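Local coordinates for protein Apc35852 (Geobacillus stearothermophilus, PDB 1U9C) that is of unknown function but belongs to the DJ-1/PfpI family, whose members include chaperones and cysteine proteases, and probably shares their reactive-cysteine chemistry, at residues K84-A87 with H88-A92; Q112-L115 with Q116-E120; A138-K141 with D142-I146; S194-G198 with N199-G203. All blocks are in the same frame, centred on the assembly; numbering follows the deposited sequence.

Contact 1: residues K84-A87 with H88-A92; sequences KDDA and HGFDA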
loop_
_atom_site.group_PDB
_atom_site.type_symbol
_atom_site.label_atom_id
_atom_site.label_comp_id
_atom_site.label_asym_id
_atom_site.label_seq_id
_atom_site.Cartn_x
_atom_site.Cartn_y
_atom_site.Cartn_z
ATOM N N LYS A 84 -14.240 3.342 9.248
ATOM C CA LYS A 84 -13.896 4.752 9.497
ATOM C C LYS A 84 -13.307 4.993 10.884
ATOM O O LYS A 84 -12.507 5.903 11.057
ATOM C CB LYS A 84 -15.072 5.663 9.232
ATOM C CG LYS A 84 -15.467 5.676 7.795
ATOM C CD LYS A 84 -16.517 6.744 7.450
ATOM C CE LYS A 84 -16.829 6.694 5.938
ATOM N NZ LYS A 84 -18.090 7.399 5.596
ATOM N N ASP A 85 -13.582 4.098 11.834
ATOM C CA ASP A 85 -12.946 4.153 13.161
ATOM C C ASP A 85 -11.404 4.049 13.069
ATOM O O ASP A 85 -10.662 4.530 13.899
ATOM C CB ASP A 85 -13.493 3.039 14.083
ATOM C CG ASP A 85 -14.939 3.216 14.453
ATOM O OD1 ASP A 85 -15.450 4.340 14.309
ATOM O OD2 ASP A 85 -15.629 2.275 14.903
ATOM N N ASP A 86 -10.927 3.347 12.047
ATOM C CA ASP A 86 -9.460 3.201 11.813
ATOM C C ASP A 86 -8.774 4.453 11.325
ATOM O O ASP A 86 -7.544 4.468 11.159
ATOM C CB ASP A 86 -9.192 2.068 10.842
ATOM C CG ASP A 86 -9.666 0.741 11.367
ATOM O OD1 ASP A 86 -9.461 0.381 12.562
ATOM O OD2 ASP A 86 -10.240 -0.065 10.575
ATOM N N ALA A 87 -9.565 5.549 11.146
ATOM C CA ALA A 87 -8.996 6.828 10.758
ATOM C C ALA A 87 -8.209 7.472 11.861
ATOM O O ALA A 87 -7.408 8.356 11.575
ATOM C CB ALA A 87 -10.076 7.785 10.322
ATOM N N HIS A 88 -8.384 7.010 13.107
ATOM C CA HIS A 88 -7.708 7.582 14.243
ATOM C C HIS A 88 -7.133 6.477 15.109
ATOM O O HIS A 88 -7.535 5.298 15.005
ATOM C CB HIS A 88 -8.689 8.468 15.017
ATOM C CG HIS A 88 -9.156 9.646 14.212
ATOM N ND1 HIS A 88 -10.376 9.687 13.575
ATOM C CD2 HIS A 88 -8.514 10.788 13.875
ATOM C CE1 HIS A 88 -10.493 10.841 12.929
ATOM N NE2 HIS A 88 -9.369 11.522 13.092
ATOM N N GLY A 89 -6.101 6.830 15.874
ATOM C CA GLY A 89 -5.431 5.908 16.790
ATOM C C GLY A 89 -4.159 5.264 16.261
ATOM O O GLY A 89 -3.554 4.460 16.960
ATOM N N PHE A 90 -3.729 5.605 15.048
ATOM C CA PHE A 90 -2.540 5.036 14.418
ATOM C C PHE A 90 -1.564 6.109 14.013
ATOM O O PHE A 90 -1.967 7.135 13.503
ATOM C CB PHE A 90 -2.937 4.244 13.189
ATOM C CG PHE A 90 -3.766 3.064 13.510
ATOM C CD1 PHE A 90 -3.199 1.901 13.965
ATOM C CD2 PHE A 90 -5.159 3.134 13.390
ATOM C CE1 PHE A 90 -3.976 0.839 14.350
ATOM C CE2 PHE A 90 -5.950 2.057 13.742
ATOM C CZ PHE A 90 -5.352 0.907 14.213
ATOM N N ASP A 91 -0.279 5.832 14.139
ATOM C CA ASP A 91 0.804 6.727 13.764
ATOM C C ASP A 91 1.138 6.661 12.298
ATOM O O ASP A 91 1.670 7.584 11.730
ATOM C CB ASP A 91 2.003 6.395 14.606
ATOM C CG ASP A 91 1.680 6.468 16.042
ATOM O OD1 ASP A 91 1.684 7.609 16.596
ATOM O OD2 ASP A 91 1.420 5.482 16.765
ATOM N N ALA A 92 0.826 5.529 11.653
ATOM C CA ALA A 92 1.141 5.297 10.241
ATOM C C ALA A 92 0.096 4.367 9.613
ATOM O O ALA A 92 -0.416 3.464 10.326
ATOM C CB ALA A 92 2.539 4.710 10.009
HETATM O O HOH W 1 -4.611 7.708 12.809
#

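Contact 2: residues Q112-L115 with Q116-E120; sequences QYVL and QQFAE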
loop_
_atom_site.group_PDB
_atom_site.type_symbol
_atom_site.label_atom_id
_atom_site.label_comp_id
_atom_site.label_asym_id
_atom_site.label_seq_id
_atom_site.Cartn_x
_atom_site.Cartn_y
_atom_site.Cartn_z
ATOM N N GLN A 112 -10.764 6.113 1.394
ATOM C CA GLN A 112 -10.555 7.537 1.079
ATOM C C GLN A 112 -10.690 8.382 2.336
ATOM O O GLN A 112 -9.892 9.276 2.579
ATOM C CB GLN A 112 -11.546 8.014 0.031
ATOM C CG GLN A 112 -11.277 7.539 -1.410
ATOM C CD GLN A 112 -12.440 7.865 -2.313
ATOM O OE1 GLN A 112 -13.342 8.625 -1.943
ATOM N NE2 GLN A 112 -12.450 7.237 -3.470
ATOM N N TYR A 113 -11.687 8.066 3.136
ATOM C CA TYR A 113 -11.915 8.788 4.373
ATOM C C TYR A 113 -10.772 8.607 5.369
ATOM O O TYR A 113 -10.272 9.542 5.957
ATOM C CB TYR A 113 -13.207 8.288 5.007
ATOM C CG TYR A 113 -13.494 9.018 6.284
ATOM C CD1 TYR A 113 -14.213 10.205 6.272
ATOM C CD2 TYR A 113 -13.080 8.525 7.493
ATOM C CE1 TYR A 113 -14.479 10.889 7.449
ATOM C CE2 TYR A 113 -13.314 9.215 8.669
ATOM C CZ TYR A 113 -14.030 10.384 8.638
ATOM O OH TYR A 113 -14.280 11.053 9.829
ATOM N N VAL A 114 -10.302 7.378 5.545
ATOM C CA VAL A 114 -9.153 7.088 6.365
ATOM C C VAL A 114 -7.924 7.817 5.884
ATOM O O VAL A 114 -7.266 8.477 6.716
ATOM C CB VAL A 114 -8.952 5.556 6.445
ATOM C CG1 VAL A 114 -7.663 5.266 7.127
ATOM C CG2 VAL A 114 -10.090 4.909 7.218
ATOM N N LEU A 115 -7.571 7.782 4.609
ATOM C CA LEU A 115 -6.360 8.417 4.114
ATOM C C LEU A 115 -6.500 9.934 4.302
ATOM O O LEU A 115 -5.515 10.582 4.646
ATOM C CB LEU A 115 -6.130 8.082 2.653
ATOM C CG LEU A 115 -5.636 6.662 2.418
ATOM C CD1 LEU A 115 -5.788 6.281 0.998
ATOM C CD2 LEU A 115 -4.187 6.494 2.872
ATOM N N GLN A 116 -7.681 10.478 4.083
ATOM C CA GLN A 116 -7.875 11.922 4.323
ATOM C C GLN A 116 -7.538 12.303 5.741
ATOM O O GLN A 116 -6.837 13.328 5.992
ATOM C CB GLN A 116 -9.315 12.295 4.017
ATOM C CG GLN A 116 -9.695 13.773 4.350
ATOM C CD GLN A 116 -11.012 14.180 3.795
ATOM O OE1 GLN A 116 -11.963 14.477 4.532
ATOM N NE2 GLN A 116 -11.082 14.258 2.487
ATOM N N GLN A 117 -8.011 11.528 6.706
ATOM C CA GLN A 117 -7.720 11.864 8.088
ATOM C C GLN A 117 -6.253 11.725 8.428
ATOM O O GLN A 117 -5.665 12.564 9.158
ATOM C CB GLN A 117 -8.565 11.026 9.025
ATOM C CG GLN A 117 -9.991 11.326 8.899
ATOM C CD GLN A 117 -10.340 12.740 9.377
ATOM O OE1 GLN A 117 -9.991 13.084 10.493
ATOM N NE2 GLN A 117 -10.945 13.522 8.537
ATOM N N PHE A 118 -5.612 10.643 7.973
ATOM C CA PHE A 118 -4.173 10.528 8.166
ATOM C C PHE A 118 -3.430 11.735 7.619
ATOM O O PHE A 118 -2.513 12.255 8.267
ATOM C CB PHE A 118 -3.600 9.228 7.553
ATOM C CG PHE A 118 -3.701 8.016 8.479
ATOM C CD1 PHE A 118 -4.915 7.394 8.659
ATOM C CD2 PHE A 118 -2.619 7.485 9.064
ATOM C CE1 PHE A 118 -5.005 6.235 9.445
ATOM C CE2 PHE A 118 -2.715 6.343 9.888
ATOM C CZ PHE A 118 -3.917 5.732 10.030
ATOM N N ALA A 119 -3.800 12.178 6.426
ATOM C CA ALA A 119 -3.158 13.327 5.762
ATOM C C ALA A 119 -3.420 14.613 6.574
ATOM O O ALA A 119 -2.483 15.355 6.965
ATOM C CB ALA A 119 -3.632 13.448 4.332
ATOM N N GLU A 120 -4.680 14.806 6.919
ATOM C CA GLU A 120 -5.069 15.986 7.706
ATOM C C GLU A 120 -4.325 16.051 9.004
ATOM O O GLU A 120 -4.099 17.152 9.534
ATOM C CB GLU A 120 -6.553 15.903 8.090
ATOM C CG GLU A 120 -7.525 16.117 6.956
ATOM C CD GLU A 120 -7.708 17.556 6.632
ATOM O OE1 GLU A 120 -7.685 17.835 5.392
ATOM O OE2 GLU A 120 -7.921 18.363 7.605
#

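Contact 3: residues A138-K141 with D142-I146; sequences ATYK and DGTPI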
loop_
_atom_site.group_PDB
_atom_site.type_symbol
_atom_site.label_atom_id
_atom_site.label_comp_id
_atom_site.label_asym_id
_atom_site.label_seq_id
_atom_site.Cartn_x
_atom_site.Cartn_y
_atom_site.Cartn_z
ATOM N N ALA A 138 -8.026 10.185 -3.208
ATOM C CA ALA A 138 -7.992 10.614 -1.802
ATOM C C ALA A 138 -7.530 12.080 -1.719
ATOM O O ALA A 138 -6.702 12.522 -2.522
ATOM C CB ALA A 138 -7.067 9.762 -0.983
ATOM N N THR A 139 -8.138 12.829 -0.808
ATOM C CA THR A 139 -7.946 14.290 -0.759
ATOM C C THR A 139 -7.943 14.757 0.658
ATOM O O THR A 139 -8.410 14.087 1.566
ATOM C CB THR A 139 -9.077 15.073 -1.483
ATOM O OG1 THR A 139 -10.322 14.872 -0.799
ATOM C CG2 THR A 139 -9.356 14.613 -2.942
ATOM N N TYR A 140 -7.400 15.961 0.853
ATOM C CA TYR A 140 -7.586 16.705 2.097
ATOM C C TYR A 140 -9.050 17.131 2.154
ATOM O O TYR A 140 -9.775 17.033 1.164
ATOM C CB TYR A 140 -6.682 17.951 2.131
ATOM C CG TYR A 140 -5.238 17.612 2.333
ATOM C CD1 TYR A 140 -4.752 17.432 3.601
ATOM C CD2 TYR A 140 -4.362 17.464 1.253
ATOM C CE1 TYR A 140 -3.419 17.080 3.816
ATOM C CE2 TYR A 140 -3.041 17.121 1.450
ATOM C CZ TYR A 140 -2.579 16.922 2.722
ATOM O OH TYR A 140 -1.273 16.613 2.914
ATOM N N LYS A 141 -9.497 17.595 3.317
ATOM C CA LYS A 141 -10.895 18.045 3.490
ATOM C C LYS A 141 -11.314 19.069 2.448
ATOM O O LYS A 141 -12.468 19.071 1.987
ATOM C CB LYS A 141 -11.092 18.677 4.870
ATOM C CG LYS A 141 -11.706 17.757 5.930
ATOM C CD LYS A 141 -13.210 18.072 6.152
ATOM C CE LYS A 141 -14.088 17.257 5.201
ATOM N NZ LYS A 141 -15.482 17.039 5.704
ATOM N N ASP A 142 -10.372 19.923 2.069
ATOM C CA ASP A 142 -10.649 20.993 1.106
ATOM C C ASP A 142 -10.646 20.543 -0.373
ATOM O O ASP A 142 -10.813 21.371 -1.268
ATOM C CB ASP A 142 -9.701 22.179 1.343
ATOM C CG ASP A 142 -8.269 21.930 0.871
ATOM O OD1 ASP A 142 -7.933 20.809 0.443
ATOM O OD2 ASP A 142 -7.391 22.818 0.921
ATOM N N GLY A 143 -10.426 19.245 -0.617
ATOM C CA GLY A 143 -10.518 18.669 -1.965
ATOM C C GLY A 143 -9.198 18.521 -2.709
ATOM O O GLY A 143 -9.154 17.913 -3.792
ATOM N N THR A 144 -8.129 19.067 -2.149
ATOM C CA THR A 144 -6.799 18.976 -2.753
ATOM C C THR A 144 -6.318 17.520 -2.737
ATOM O O THR A 144 -6.305 16.913 -1.672
ATOM C CB THR A 144 -5.798 19.816 -1.934
ATOM O OG1 THR A 144 -6.154 21.203 -1.941
ATOM C CG2 THR A 144 -4.377 19.756 -2.534
ATOM N N PRO A 145 -5.891 16.975 -3.872
ATOM C CA PRO A 145 -5.358 15.611 -3.840
ATOM C C PRO A 145 -4.186 15.487 -2.883
ATOM O O PRO A 145 -3.289 16.356 -2.858
ATOM C CB PRO A 145 -4.878 15.381 -5.270
ATOM C CG PRO A 145 -5.761 16.179 -6.060
ATOM C CD PRO A 145 -5.877 17.497 -5.247
ATOM N N ILE A 146 -4.194 14.428 -2.077
ATOM C CA ILE A 146 -3.087 14.182 -1.158
ATOM C C ILE A 146 -1.723 14.153 -1.872
ATOM O O ILE A 146 -0.742 14.654 -1.316
ATOM C CB ILE A 146 -3.315 12.891 -0.334
ATOM C CG1 ILE A 146 -4.512 13.071 0.627
ATOM C CG2 ILE A 146 -2.046 12.527 0.400
ATOM C CD1 ILE A 146 -5.082 11.818 1.182
#

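Contact 4: residues S194-G198 with N199-G203; sequences SVRDG and NLITG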
loop_
_atom_site.group_PDB
_atom_site.type_symbol
_atom_site.label_atom_id
_atom_site.label_comp_id
_atom_site.label_asym_id
_atom_site.label_seq_id
_atom_site.Cartn_x
_atom_site.Cartn_y
_atom_site.Cartn_z
ATOM N N SER A 194 12.511 3.358 -3.379
ATOM C CA SER A 194 11.467 3.990 -2.605
ATOM C C SER A 194 11.801 5.426 -2.280
ATOM O O SER A 194 12.969 5.863 -2.359
ATOM C CB SER A 194 11.183 3.249 -1.301
ATOM O OG SER A 194 12.377 3.173 -0.536
ATOM N N VAL A 195 10.769 6.189 -1.954
ATOM C CA VAL A 195 10.936 7.620 -1.756
ATOM C C VAL A 195 10.183 8.114 -0.574
ATOM O O VAL A 195 9.129 7.624 -0.265
ATOM C CB VAL A 195 10.561 8.405 -2.977
ATOM C CG1 VAL A 195 9.109 8.305 -3.283
ATOM C CG2 VAL A 195 11.016 9.850 -2.815
ATOM N N ARG A 196 10.782 9.051 0.150
ATOM C CA ARG A 196 10.123 9.808 1.182
ATOM C C ARG A 196 10.004 11.279 0.773
ATOM O O ARG A 196 11.010 11.916 0.442
ATOM C CB ARG A 196 10.894 9.682 2.472
ATOM C CG ARG A 196 10.378 10.568 3.578
ATOM C CD ARG A 196 10.977 10.347 4.917
ATOM N NE ARG A 196 10.364 11.188 5.957
ATOM C CZ ARG A 196 10.771 11.250 7.200
ATOM N NH1 ARG A 196 11.863 10.615 7.607
ATOM N NH2 ARG A 196 10.123 12.033 8.042
ATOM N N ASP A 197 8.786 11.782 0.852
ATOM C CA ASP A 197 8.534 13.203 0.693
ATOM C C ASP A 197 7.770 13.600 1.940
ATOM O O ASP A 197 6.546 13.468 1.982
ATOM C CB ASP A 197 7.713 13.511 -0.562
ATOM C CG ASP A 197 7.508 15.026 -0.777
ATOM O OD1 ASP A 197 7.789 15.815 0.124
ATOM O OD2 ASP A 197 7.014 15.497 -1.797
ATOM N N GLY A 198 8.472 14.031 2.966
ATOM C CA GLY A 198 7.819 14.376 4.219
ATOM C C GLY A 198 7.181 13.167 4.814
ATOM O O GLY A 198 7.849 12.145 5.021
ATOM N N ASN A 199 5.873 13.257 4.993
ATOM C CA ASN A 199 5.014 12.217 5.558
ATOM C C ASN A 199 4.521 11.150 4.588
ATOM O O ASN A 199 3.811 10.219 5.028
ATOM C CB ASN A 199 3.784 12.828 6.196
ATOM C CG ASN A 199 4.110 13.782 7.314
ATOM O OD1 ASN A 199 5.125 13.634 7.994
ATOM N ND2 ASN A 199 3.255 14.758 7.500
ATOM N N LEU A 200 4.795 11.285 3.303
ATOM C CA LEU A 200 4.305 10.363 2.298
ATOM C C LEU A 200 5.476 9.552 1.774
ATOM O O LEU A 200 6.450 10.099 1.215
ATOM C CB LEU A 200 3.673 11.168 1.154
ATOM C CG LEU A 200 3.057 10.412 0.027
ATOM C CD1 LEU A 200 1.953 9.529 0.538
ATOM C CD2 LEU A 200 2.472 11.382 -1.017
ATOM N N ILE A 201 5.369 8.239 1.942
ATOM C CA ILE A 201 6.447 7.329 1.585
ATOM C C ILE A 201 5.898 6.286 0.602
ATOM O O ILE A 201 4.852 5.703 0.860
ATOM C CB ILE A 201 6.909 6.652 2.887
ATOM C CG1 ILE A 201 7.596 7.680 3.786
ATOM C CG2 ILE A 201 7.857 5.497 2.599
ATOM C CD1 ILE A 201 7.817 7.243 5.192
ATOM N N THR A 202 6.574 6.053 -0.493
ATOM C CA THR A 202 6.111 5.137 -1.514
ATOM C C THR A 202 7.244 4.316 -2.026
ATOM O O THR A 202 8.414 4.751 -2.055
ATOM C CB THR A 202 5.414 5.885 -2.666
ATOM O OG1 THR A 202 6.174 7.003 -3.131
ATOM C CG2 THR A 202 4.083 6.446 -2.232
ATOM N N GLY A 203 6.899 3.128 -2.523
ATOM C CA GLY A 203 7.858 2.161 -3.065
ATOM C C GLY A 203 7.346 1.665 -4.408
ATOM O O GLY A 203 6.149 1.600 -4.650
HETATM O O HOH W 2 7.901 14.092 7.792
#

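Contact 1: residues K84-A87 with H88-A92
A87 and H88 meet where a short 3-10 turn, residues 84-87, runs out into the loop that leads to strand 92-95 of the central sheet. Backbone bonding is light. Inside the turn A87 N donates to K84 O at 3.0 Å, and the next step, H88 N to D85 O, is stretched to 3.5 Å and weak, although nearly straight. A water sits between A87 O and F90 O, within hydrogen-bonding distance of both. Among the side chains, the H88 ring lies with one face over the carbonyl carbon of A87; its CG, anti to its own carbonyl carbon (chi1 -64°), comes within 3.3 Å of A87 C. D86 and F90 run alongside each other in one direction, their carboxylate and ring planes 64° apart. The charge of D86 is directed elsewhere, to a salt bridge from OD1 to K46, while R7 makes a cation-pi contact with F90. The backbone of D86 reaches the phenyl group as well: D86 O stands 3.5 Å from F90 CD2, oblique to the ring.

Contact 2: residues Q112-L115 with Q116-E120
Helix 109-120 supplies the contact, its successive turns joined by the i to i+4 pattern of an alpha helix. Q116 N, Q117 N, F118 N and A119 N donate in turn to the carbonyl oxygens of Q112, Y113, V114 and L115. The straightest of the four runs from F118 N to V114 O, 3.0 Å long with 174° at the hydrogen. Side chains one turn apart add two apolar touches. Y113, whose CG is anti to its backbone N (chi1 -179°), offers one ring face to the aliphatic part of Q117, and Q117 CG sits 3.9 Å from Y113 CE2. V114 and F118 run side by side, with V114 CG1 3.7 Å from F118 CE1, while V114 O lies in the ring plane of F118 at its edge, 3.2 Å from CD1. Beyond the helix, F118 packs on F90, I93 and I125; an alanine here would probably leave a gap between helix and sheet and strip V114 CG1 of its aromatic neighbour. On the other flank, Q116 NE2 bonds to T139 O. One flank thus carries V114, L115 and F118 onto strands 92-95 and 124-127: an amphipathic helix laid on the sheet of an alpha/beta fold.

Contact 3: residues A138-K141 with D142-I146
A138 and I146 close a tight loop in which the chain doubles back through a type I beta turn from Y140 to G143. The backbone bonds set its frame: I146 N donates to A138 O at 3.2 Å, Y140 N to T144 O at 2.9 Å, and G143 N to Y140 O across the turn. At the phi of G143, 97°, a CB would press on the carbonyl oxygen of D142. Among side chains, T139 OG1 gives a hydrogen bond of 3.0 Å to Y140 O, reaching it from the face opposite to G143 N. D142 forms an Asx turn: its OD1 takes both T144 N, at 3.1 Å, and T144 OG1 from the same side, above the carboxylate plane. CG of D142 is tucked between its backbone N and carbonyl carbon (chi1 74°), which turns OD1 back toward T144. Apolar contacts fill the base, where A138 CB meets I146 CD1 at 3.6 Å and the Y140 ring brings CE2 against I146 CA. With two donors each on Y140 O and D142 OD1, the bend and its carboxylate are probably held largely by local polar groups, with added bonds from Q116 and E120 of helix 109-120.

Contact 4: residues S194-G198 with N199-G203
V195 and T202 form the hydrogen-bonded pair farther from the turn in an antiparallel hairpin, strands 194-197 and 200-203. V195 N donates to T202 O at 2.8 Å, and T202 N returns a bond to V195 O in the carbonyl plane. Their side chains lie alongside each other on one face, V195 CG1 3.2 Å from T202 OG1. D197 and L200 repeat the paired bonds next to the turn; D197 N to L200 O is almost straight at 174°, whereas L200 N meets D197 O from above the carbonyl plane. Between these pairs, R196 and I201 cross on the opposite face, R196 CG 4.0 Å from I201 CG1.

The arginine's chain is extended, with CG anti to the backbone N (chi1 173°), and carries NE to G198 O, 2.8 Å away and close to the guanidinium plane. A water at the guanidinium edge links R196 NH2 to N199 OD1, which also accepts from R223 NH2. A leucine in its place would probably leave G198 O without this donor, break the water link to N199 and strand E222, the salt-bridge partner of NH1.

Farther out, T153 N bonds to T202 OG1, T151 N to D197 OD2, and I201 packs on helix 209-221. The type II' turn from D197 to L200 is typical of a beta hairpin with a two-residue loop, G198-N199, here at the sheet edge.

In the fold
Read from the N terminus, the four contacts follow in series, and none encloses or crosses another. Contacts 1, 3 and 4 close short loops or turns; contact 2 joins turns of a single helix. Contact 1 rounds off the link between strands 80-81 and 92-95. Contact 2 lies on helix 109-120, which follows strand 92-95 and precedes strand 124-127; it touches contact 1, D86 O lying near F118 CE1. Contact 3, in the loop before strand 151-152, meets the same helix, E120 OE1 reaching K141 N. Contact 4 adds the hairpin beyond strand 124-127, its centre about 18 Å from that of contact 3, with no touch. Helix 109-120 is therefore the shared hub of contacts 1 to 3, while contact 4 finishes the sheet's edge.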